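Local coordinates for protein alkaline serine protease (Thermobifida fusca, PDB 2PFE) that probably cleaves peptide bonds inside proteins as a chymotrypsin-fold serine endopeptidase of the alpha-lytic protease type, this chain being the C-terminal protease domain, at residues P46-A51 and W62-T66; R99-T104 and A133-D139; T110-Q116 and G127-T132. One frame throughout, in Å; residues are numbered along the deposited sequence.

Contact 1 of 3, residues P46-A51 and W62-T66; sequences PSGTVA and WVRIT
Backbone hydrogen bonds pair Thr49 with Arg64 in both directions and so tie strand 48-51 to strand 62-65 as an antiparallel pair. Arg64 N donates to Thr49 O at 2.8 Å, and Thr49 N reaches back to Arg64 O. Two residues further on, past the Val50-Val63 pair, Ala51 N gives a third bond to Trp62 O, again at 2.8 Å. The two short strands run 142° apart, a divergence consistent with the coiling of a barrel strand.

On the face of Val50, Val63 and Ile65 the contacts are apolar. Val50 and Val63 form a non-hydrogen-bonded pair and meet through their CG2 methyls; beside them the loop residue Pro46, which follows a cis peptide bond, sets its ring CG against CG2 of Ile65. Pro46 and Val63 also rest on Phe30 of strand 27-32. Beta-branched residues suit this extended backbone and cover the side next to that strand with hydrocarbon. Gly48 fits where a side chain would run into Val63 CG1 and Arg64 O.

Aromatic contact marks the far end. Ala51 CB sits over one face of the Trp62 indole, 3.7 Å from the centroid of the six-membered ring and 28° off its normal, a CH-pi contact. Trp62 begins by heading away from the partner strand, but CG lies between the backbone N and the carbonyl carbon (chi1 79°), which swings the ring back under the methyl. Arg64 NH2 lies 3.6 Å from the same CB, while Trp62 CH2 lies over a face of the guanidinium group.

At the Ser47-Thr66 end a water donates to Ser47 O and accepts from Thr66 N and Thr66 OG1. Backbone bonds thus set the register between a water bridge and the Ala51-Trp62-Arg64 group, consistent with an N-terminal barrel hairpin whose Val50/Val63 face packs on strand 27-32.

Contact 2 of 3, residues R99-T104 and A133-D139; sequences RSGATT and ACAEGGD. With AES (4-(2-aminoethyl)benzenesulfonyl fluoride), chain D.
Ala133 brings its methyl loosely toward Arg99 CG, and in Cys134, disulfide-linked to Cys161, the carbonyl O accepts from Arg99 NH1 at 2.8 Å. Ala135 CB, a small methyl, fits between one face of the guanidinium and the ring of the bound sulfonyl inhibitor. Glu136 lays its carboxyl end against Thr104 CG2 (CD at 3.4 Å), while OE2 is hydrogen-bonded to Cys161 N. Gly137 O accepts from Thr103 OG1 at 2.7 Å. Gly138 has a positive phi (102°) in the type II turn and passes close to that hydroxyl, where a side chain would collide.

Asp139 OD1 takes Thr103 N and Thr104 N, the latter on its syn lone pair at 3.0 Å. OD2 receives Thr104 OG1 at 2.6 Å, a hydroxyl that itself accepts from Arg99 NH1, and Glu136 N from the opposite face of the carboxylate. Arg99 NH2 pairs with OD2 by charge alone, the oxygen lying well out of the guanidinium plane. Cutting Asp139 back to an alanine is likely to leave buried Arg99 without its counter-charge, and three backbone amides and the Thr104 hydroxyl without their acceptor. Four donors and a cation thus fix the carboxylate, holding the inhibitor-binding loop just before Ser140.

Contact 3 of 3, residues T110-Q116 and G127-T132; sequences TIQSKNQ and GLTRTT. With GOL (glycerol), chain E.
Gln112 lays its side chain across Thr132, its NE2 3.2 Å from the CG2 methyl, while OE1 turns to Arg130. Arg130 NE meets that oxygen at 2.9 Å and 169°, in the guanidinium plane; the amide stands almost perpendicular to it. A weak bond from NH2 joins the same OE1. With CG anti to the backbone N (chi1 -178°) and a bend at chi3, the arginine runs out along the face it shares with Ser113 and Gln116 to NH1, which donates to glycerol O1; the glycerol in turn donates to Gln116 OE1. A long, jointed cationic chain suits a place where the guanidinium must reach past Gln112.

Ile111 CG2 meets the Thr129 CG2 methyl at 3.5 Å.

Gln116 curls back, giving its NE2 to Lys114 O, and Lys114 NZ pairs with Glu90 beyond the segments. Gly127 takes a positive phi (76°) at the corner, and a water joins its carbonyl to Asn115 N.

Arg130 O accepts Gln112 N at 2.8 Å and Ser113 N only weakly, a classic beta bulge. Asn115 and Gln116 facing Leu128 make a G1 bulge. These bulges bend two neighbouring strands of the closed six-stranded antiparallel C-terminal barrel of the chymotrypsin fold.

Contacts 1 and 3 each join antiparallel strands, but of different barrels, and lie on opposite sides of the chain's centre, about 28 Å apart between centres. Contact 2, closer to that centre, instead holds a loop against the end of a strand. Contacts 2 and 3 share the second barrel: strands 96-101 and 105-113 are neighbours there, and 110-116 with 127-132 is nested inside the loop that contact 2 closes. All three are partly buried, yet their chemistry differs. Contact 1 relies on backbone pairing and one apolar face, contact 2 on a buried charge network beside the inhibitor, and contact 3 on bulged backbone pairing edged by solvent-side polar groups.

Contact 1 of 3, residues P46-A51 and W62-T66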
loop_
_atom_site.group_PDB
_atom_site.type_symbol
_atom_site.label_atom_id
_atom_site.label_comp_id
_atom_site.label_asym_id
_atom_site.label_seq_id
_atom_site.Cartn_x
_atom_site.Cartn_y
_atom_site.Cartn_z
ATOM N N PRO A 46 -8.263 -2.163 11.587
ATOM C CA PRO A 46 -8.236 -1.499 12.895
ATOM C C PRO A 46 -8.958 -0.148 12.976
ATOM O O PRO A 46 -9.086 0.569 11.973
ATOM C CB PRO A 46 -6.742 -1.276 13.118
ATOM C CG PRO A 46 -6.210 -1.054 11.763
ATOM C CD PRO A 46 -6.989 -1.970 10.866
ATOM N N SER A 47 -9.397 0.206 14.181
ATOM C CA SER A 47 -9.918 1.541 14.436
ATOM C C SER A 47 -8.826 2.551 14.144
ATOM O O SER A 47 -7.688 2.420 14.603
ATOM C CB SER A 47 -10.388 1.684 15.883
ATOM O OG SER A 47 -11.505 0.845 16.136
ATOM N N GLY A 48 -9.169 3.551 13.346
ATOM C CA GLY A 48 -8.219 4.593 13.012
ATOM C C GLY A 48 -8.891 5.728 12.288
ATOM O O GLY A 48 -10.104 5.734 12.104
ATOM N N THR A 49 -8.084 6.701 11.893
ATOM C CA THR A 49 -8.558 7.822 11.098
ATOM C C THR A 49 -7.511 8.098 10.043
ATOM O O THR A 49 -6.311 7.995 10.311
ATOM C CB THR A 49 -8.765 9.078 11.968
ATOM O OG1 THR A 49 -9.686 8.766 13.018
ATOM C CG2 THR A 49 -9.330 10.223 11.152
ATOM N N VAL A 50 -7.963 8.454 8.847
ATOM C CA VAL A 50 -7.039 8.830 7.775
ATOM C C VAL A 50 -6.379 10.150 8.192
ATOM O O VAL A 50 -7.032 11.214 8.239
ATOM C CB VAL A 50 -7.748 8.940 6.397
ATOM C CG1 VAL A 50 -6.775 9.375 5.288
ATOM C CG2 VAL A 50 -8.403 7.619 6.027
ATOM N N ALA A 51 -5.083 10.069 8.482
ATOM C CA ALA A 51 -4.335 11.208 8.997
ATOM C C ALA A 51 -3.807 12.093 7.869
ATOM O O ALA A 51 -3.597 13.285 8.068
ATOM C CB ALA A 51 -3.207 10.749 9.893
ATOM N N TRP A 62 -1.997 7.909 4.763
ATOM C CA TRP A 62 -1.750 7.073 5.914
ATOM C C TRP A 62 -2.873 7.191 6.926
ATOM O O TRP A 62 -3.606 8.187 6.957
ATOM C CB TRP A 62 -0.365 7.342 6.536
ATOM C CG TRP A 62 -0.260 8.552 7.389
ATOM C CD1 TRP A 62 -0.223 9.853 6.974
ATOM C CD2 TRP A 62 -0.124 8.579 8.819
ATOM N NE1 TRP A 62 -0.087 10.689 8.059
ATOM C CE2 TRP A 62 -0.010 9.939 9.199
ATOM C CE3 TRP A 62 -0.079 7.592 9.810
ATOM C CZ2 TRP A 62 0.116 10.341 10.538
ATOM C CZ3 TRP A 62 0.056 7.992 11.154
ATOM C CH2 TRP A 62 0.148 9.354 11.498
ATOM N N VAL A 63 -3.022 6.117 7.697
ATOM C CA VAL A 63 -4.049 5.984 8.721
ATOM C C VAL A 63 -3.385 5.958 10.092
ATOM O O VAL A 63 -2.480 5.163 10.316
ATOM C CB VAL A 63 -4.884 4.696 8.489
ATOM C CG1 VAL A 63 -5.797 4.402 9.704
ATOM C CG2 VAL A 63 -5.703 4.840 7.192
ATOM N N ARG A 64 -3.815 6.846 10.987
ATOM C CA ARG A 64 -3.366 6.785 12.371
ATOM C C ARG A 64 -4.267 5.834 13.138
ATOM O O ARG A 64 -5.492 5.947 13.105
ATOM C CB ARG A 64 -3.354 8.171 13.024
ATOM C CG ARG A 64 -2.631 8.228 14.384
ATOM C CD ARG A 64 -2.693 9.630 15.032
ATOM N NE ARG A 64 -2.801 10.729 14.063
ATOM C CZ ARG A 64 -1.837 11.601 13.744
ATOM N NH1 ARG A 64 -0.626 11.554 14.309
ATOM N NH2 ARG A 64 -2.092 12.542 12.842
ATOM N N ILE A 65 -3.637 4.890 13.815
ATOM C CA ILE A 65 -4.372 3.880 14.592
ATOM C C ILE A 65 -4.446 4.259 16.085
ATOM O O ILE A 65 -3.918 5.300 16.488
ATOM C CB ILE A 65 -3.757 2.475 14.405
ATOM C CG1 ILE A 65 -2.294 2.470 14.869
ATOM C CG2 ILE A 65 -3.846 2.054 12.936
ATOM C CD1 ILE A 65 -1.697 1.085 15.044
ATOM N N THR A 66 -5.111 3.418 16.880
ATOM C CA THR A 66 -5.269 3.653 18.317
ATOM C C THR A 66 -4.446 2.624 19.086
ATOM O O THR A 66 -3.800 1.757 18.486
ATOM C CB THR A 66 -6.759 3.585 18.749
ATOM O OG1 THR A 66 -7.210 2.221 18.724
ATOM C CG2 THR A 66 -7.639 4.434 17.827
HETATM O O HOH W 1 -6.552 1.010 16.434
#

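Contact 2 of 3, residues R99-T104 and A133-D139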
loop_
_atom_site.group_PDB
_atom_site.type_symbol
_atom_site.label_atom_id
_atom_site.label_comp_id
_atom_site.label_asym_id
_atom_site.label_seq_id
_atom_site.Cartn_x
_atom_site.Cartn_y
_atom_site.Cartn_z
ATOM N N ARG A 99 3.290 -8.037 -4.566
ATOM C CA ARG A 99 2.329 -7.292 -3.760
ATOM C C ARG A 99 1.463 -8.225 -2.928
ATOM O O ARG A 99 1.258 -9.401 -3.270
ATOM C CB ARG A 99 1.431 -6.395 -4.632
ATOM C CG ARG A 99 0.754 -7.075 -5.834
ATOM C CD ARG A 99 -0.614 -6.448 -6.148
ATOM N NE ARG A 99 -1.528 -6.716 -5.049
ATOM C CZ ARG A 99 -2.294 -7.804 -4.976
ATOM N NH1 ARG A 99 -2.340 -8.673 -5.979
ATOM N NH2 ARG A 99 -3.034 -8.027 -3.896
ATOM N N SER A 100 0.982 -7.682 -1.814
ATOM C CA SER A 100 0.076 -8.380 -0.915
ATOM C C SER A 100 -1.211 -7.595 -0.748
ATOM O O SER A 100 -1.179 -6.395 -0.568
ATOM C CB SER A 100 0.742 -8.575 0.450
ATOM O OG SER A 100 -0.091 -9.289 1.358
ATOM N N GLY A 101 -2.349 -8.286 -0.800
ATOM C CA GLY A 101 -3.632 -7.614 -0.575
ATOM C C GLY A 101 -4.733 -8.558 -0.168
ATOM O O GLY A 101 -4.635 -9.764 -0.370
ATOM N N ALA A 102 -5.790 -7.990 0.396
ATOM C CA ALA A 102 -6.834 -8.779 1.064
ATOM C C ALA A 102 -7.667 -9.627 0.126
ATOM O O ALA A 102 -8.250 -10.634 0.546
ATOM C CB ALA A 102 -7.749 -7.869 1.862
ATOM N N THR A 103 -7.743 -9.220 -1.136
ATOM C CA THR A 103 -8.607 -9.921 -2.078
ATOM C C THR A 103 -7.889 -11.053 -2.819
ATOM O O THR A 103 -8.425 -12.162 -2.944
ATOM C CB THR A 103 -9.261 -8.955 -3.063
ATOM O OG1 THR A 103 -10.050 -8.029 -2.324
ATOM C CG2 THR A 103 -10.188 -9.677 -4.015
ATOM N N THR A 104 -6.678 -10.773 -3.304
ATOM C CA THR A 104 -5.970 -11.758 -4.124
ATOM C C THR A 104 -4.723 -12.374 -3.481
ATOM O O THR A 104 -4.041 -13.169 -4.125
ATOM C CB THR A 104 -5.593 -11.182 -5.480
ATOM O OG1 THR A 104 -4.702 -10.072 -5.301
ATOM C CG2 THR A 104 -6.846 -10.763 -6.246
ATOM N N ALA A 133 2.238 -7.380 -12.358
ATOM C CA ALA A 133 1.433 -8.099 -11.379
ATOM C C ALA A 133 -0.044 -7.759 -11.500
ATOM O O ALA A 133 -0.379 -6.666 -11.950
ATOM C CB ALA A 133 1.926 -7.784 -9.972
ATOM N N CYS A 134 -0.917 -8.690 -11.112
ATOM C CA CYS A 134 -2.362 -8.443 -11.142
ATOM C C CYS A 134 -2.865 -7.982 -9.774
ATOM O O CYS A 134 -2.197 -8.184 -8.760
ATOM C CB CYS A 134 -3.105 -9.707 -11.558
ATOM S SG CYS A 134 -2.876 -11.095 -10.359
ATOM N N ALA A 135 -4.058 -7.388 -9.754
ATOM C CA ALA A 135 -4.711 -6.990 -8.510
ATOM C C ALA A 135 -6.200 -6.914 -8.760
ATOM O O ALA A 135 -6.640 -6.823 -9.917
ATOM C CB ALA A 135 -4.197 -5.624 -8.013
ATOM N N GLU A 136 -6.964 -6.885 -7.671
ATOM C CA GLU A 136 -8.415 -6.722 -7.738
ATOM C C GLU A 136 -8.897 -5.783 -6.637
ATOM O O GLU A 136 -8.162 -5.488 -5.679
ATOM C CB GLU A 136 -9.109 -8.084 -7.628
ATOM C CG GLU A 136 -8.781 -9.023 -8.772
ATOM C CD GLU A 136 -9.348 -10.394 -8.576
ATOM O OE1 GLU A 136 -10.223 -10.540 -7.683
ATOM O OE2 GLU A 136 -8.920 -11.323 -9.313
ATOM N N GLY A 137 -10.155 -5.354 -6.738
ATOM C CA GLY A 137 -10.697 -4.431 -5.761
ATOM C C GLY A 137 -10.536 -5.045 -4.374
ATOM O O GLY A 137 -10.736 -6.253 -4.192
ATOM N N GLY A 138 -10.169 -4.217 -3.396
ATOM C CA GLY A 138 -9.886 -4.658 -2.030
ATOM C C GLY A 138 -8.389 -4.728 -1.790
ATOM O O GLY A 138 -7.950 -4.653 -0.629
ATOM N N ASP A 139 -7.610 -4.897 -2.871
ATOM C CA ASP A 139 -6.148 -4.997 -2.752
ATOM C C ASP A 139 -5.494 -3.623 -2.615
ATOM O O ASP A 139 -4.302 -3.531 -2.348
ATOM C CB ASP A 139 -5.516 -5.693 -3.966
ATOM C CG ASP A 139 -5.818 -7.186 -4.038
ATOM O OD1 ASP A 139 -6.021 -7.849 -2.981
ATOM O OD2 ASP A 139 -5.806 -7.725 -5.180
HETATM C C3 AES D . -9.114 -2.506 -8.967
HETATM C C2 AES D . -8.646 -1.869 -7.814
HETATM C C1 AES D . -7.289 -1.942 -7.496
HETATM S S AES D . -6.594 -1.205 -6.051
HETATM O O1S AES D . -5.618 -0.106 -6.343
HETATM O O2S AES D . -5.659 -2.637 -5.532
HETATM C C6 AES D . -6.419 -2.670 -8.307
HETATM C C5 AES D . -6.884 -3.299 -9.456
HETATM C C4 AES D . -8.232 -3.229 -9.791
HETATM C C7 AES D . -8.668 -3.945 -11.063
HETATM C C8 AES D . -9.970 -3.394 -11.639
HETATM N N8 AES D . -10.003 -3.561 -13.079
HETATM O O HOH W 2 -2.065 -5.002 -2.827
#

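Contact 3 of 3, residues T110-Q116 and G127-T132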
loop_
_atom_site.group_PDB
_atom_site.type_symbol
_atom_site.label_atom_id
_atom_site.label_comp_id
_atom_site.label_asym_id
_atom_site.label_seq_id
_atom_site.Cartn_x
_atom_site.Cartn_y
_atom_site.Cartn_z
ATOM N N THR A 110 6.862 -7.952 -12.596
ATOM C CA THR A 110 8.088 -7.218 -12.928
ATOM C C THR A 110 7.758 -5.726 -12.970
ATOM O O THR A 110 6.683 -5.335 -13.456
ATOM C CB THR A 110 8.668 -7.701 -14.303
ATOM O OG1 THR A 110 9.036 -9.087 -14.176
ATOM C CG2 THR A 110 9.906 -6.931 -14.701
ATOM N N ILE A 111 8.688 -4.889 -12.502
ATOM C CA ILE A 111 8.569 -3.440 -12.603
ATOM C C ILE A 111 8.901 -3.062 -14.049
ATOM O O ILE A 111 9.999 -3.353 -14.535
ATOM C CB ILE A 111 9.552 -2.745 -11.639
ATOM C CG1 ILE A 111 9.145 -3.033 -10.186
ATOM C CG2 ILE A 111 9.595 -1.233 -11.934
ATOM C CD1 ILE A 111 10.101 -2.499 -9.104
ATOM N N GLN A 112 7.952 -2.442 -14.745
ATOM C CA GLN A 112 8.126 -2.149 -16.166
ATOM C C GLN A 112 8.547 -0.727 -16.472
ATOM O O GLN A 112 9.368 -0.490 -17.367
ATOM C CB GLN A 112 6.824 -2.400 -16.932
ATOM C CG GLN A 112 6.424 -3.860 -17.021
ATOM C CD GLN A 112 5.445 -4.090 -18.165
ATOM O OE1 GLN A 112 4.525 -3.290 -18.376
ATOM N NE2 GLN A 112 5.653 -5.160 -18.931
ATOM N N SER A 113 7.940 0.222 -15.777
ATOM C CA SER A 113 8.161 1.635 -16.070
ATOM C C SER A 113 7.761 2.506 -14.899
ATOM O O SER A 113 6.719 2.294 -14.298
ATOM C CB SER A 113 7.381 2.052 -17.316
ATOM O OG SER A 113 5.995 2.044 -17.075
ATOM N N LYS A 114 8.589 3.503 -14.596
ATOM C CA LYS A 114 8.359 4.393 -13.475
ATOM C C LYS A 114 7.838 5.746 -13.948
ATOM O O LYS A 114 7.867 6.080 -15.134
ATOM C CB LYS A 114 9.648 4.574 -12.657
ATOM C CG LYS A 114 10.151 3.286 -12.031
ATOM C CD LYS A 114 11.408 3.530 -11.247
ATOM C CE LYS A 114 11.880 2.234 -10.575
ATOM N NZ LYS A 114 13.194 2.345 -9.868
ATOM N N ASN A 115 7.365 6.526 -12.995
ATOM C CA ASN A 115 6.907 7.892 -13.268
ATOM C C ASN A 115 5.811 7.961 -14.336
ATOM O O ASN A 115 5.839 8.828 -15.231
ATOM C CB ASN A 115 8.064 8.851 -13.591
ATOM C CG ASN A 115 7.701 10.287 -13.294
ATOM O OD1 ASN A 115 6.832 10.553 -12.444
ATOM N ND2 ASN A 115 8.360 11.231 -13.981
ATOM N N GLN A 116 4.841 7.055 -14.225
ATOM C CA GLN A 116 3.751 6.951 -15.175
ATOM C C GLN A 116 2.526 7.704 -14.704
ATOM O O GLN A 116 2.260 7.766 -13.494
ATOM C CB GLN A 116 3.366 5.486 -15.384
ATOM C CG GLN A 116 4.484 4.686 -15.973
ATOM C CD GLN A 116 4.862 5.168 -17.341
ATOM O OE1 GLN A 116 4.092 5.047 -18.290
ATOM N NE2 GLN A 116 6.040 5.763 -17.445
ATOM N N GLY A 127 3.485 9.920 -11.371
ATOM C CA GLY A 127 4.544 9.343 -10.534
ATOM C C GLY A 127 4.407 7.863 -10.196
ATOM O O GLY A 127 5.092 7.371 -9.311
ATOM N N LEU A 128 3.520 7.151 -10.892
ATOM C CA LEU A 128 3.246 5.749 -10.577
ATOM C C LEU A 128 4.206 4.795 -11.260
ATOM O O LEU A 128 4.725 5.054 -12.335
ATOM C CB LEU A 128 1.829 5.391 -10.979
ATOM C CG LEU A 128 0.708 6.154 -10.269
ATOM C CD1 LEU A 128 -0.648 5.768 -10.847
ATOM C CD2 LEU A 128 0.769 5.961 -8.772
ATOM N N THR A 129 4.391 3.640 -10.635
ATOM C CA THR A 129 5.204 2.588 -11.228
ATOM C C THR A 129 4.307 1.484 -11.761
ATOM O O THR A 129 3.503 0.943 -11.008
ATOM C CB THR A 129 6.175 2.015 -10.180
ATOM O OG1 THR A 129 7.047 3.067 -9.747
ATOM C CG2 THR A 129 7.013 0.866 -10.766
ATOM N N ARG A 130 4.435 1.194 -13.054
ATOM C CA ARG A 130 3.665 0.148 -13.727
ATOM C C ARG A 130 4.364 -1.197 -13.554
ATOM O O ARG A 130 5.595 -1.291 -13.705
ATOM C CB ARG A 130 3.489 0.489 -15.220
ATOM C CG ARG A 130 2.670 -0.519 -15.940
ATOM C CD ARG A 130 2.489 -0.127 -17.388
ATOM N NE ARG A 130 3.605 -0.583 -18.229
ATOM C CZ ARG A 130 4.325 0.193 -19.042
ATOM N NH1 ARG A 130 4.088 1.497 -19.148
ATOM N NH2 ARG A 130 5.295 -0.337 -19.764
ATOM N N THR A 131 3.590 -2.227 -13.224
ATOM C CA THR A 131 4.109 -3.590 -13.131
ATOM C C THR A 131 3.208 -4.571 -13.865
ATOM O O THR A 131 2.054 -4.274 -14.162
ATOM C CB THR A 131 4.233 -4.092 -11.665
ATOM O OG1 THR A 131 2.981 -4.632 -11.217
ATOM C CG2 THR A 131 4.679 -2.970 -10.703
ATOM N N THR A 132 3.735 -5.771 -14.083
ATOM C CA THR A 132 2.961 -6.841 -14.670
ATOM C C THR A 132 2.187 -7.697 -13.664
ATOM O O THR A 132 1.553 -8.662 -14.088
ATOM C CB THR A 132 3.862 -7.800 -15.438
ATOM O OG1 THR A 132 4.805 -8.384 -14.519
ATOM C CG2 THR A 132 4.572 -7.091 -16.623
HETATM C C1 GOL E . 0.818 3.328 -18.681
HETATM O O1 GOL E . 2.115 3.167 -18.157
HETATM C C2 GOL E . 0.188 4.561 -18.056
HETATM O O2 GOL E . 1.004 5.697 -18.205
HETATM C C3 GOL E . -1.117 4.846 -18.768
HETATM O O3 GOL E . -1.916 5.654 -17.936
HETATM O O HOH W 3 2.524 -3.455 -16.958
HETATM O O HOH W 4 7.172 5.734 -10.294
HETATM O O HOH W 5 3.902 10.768 -14.270
#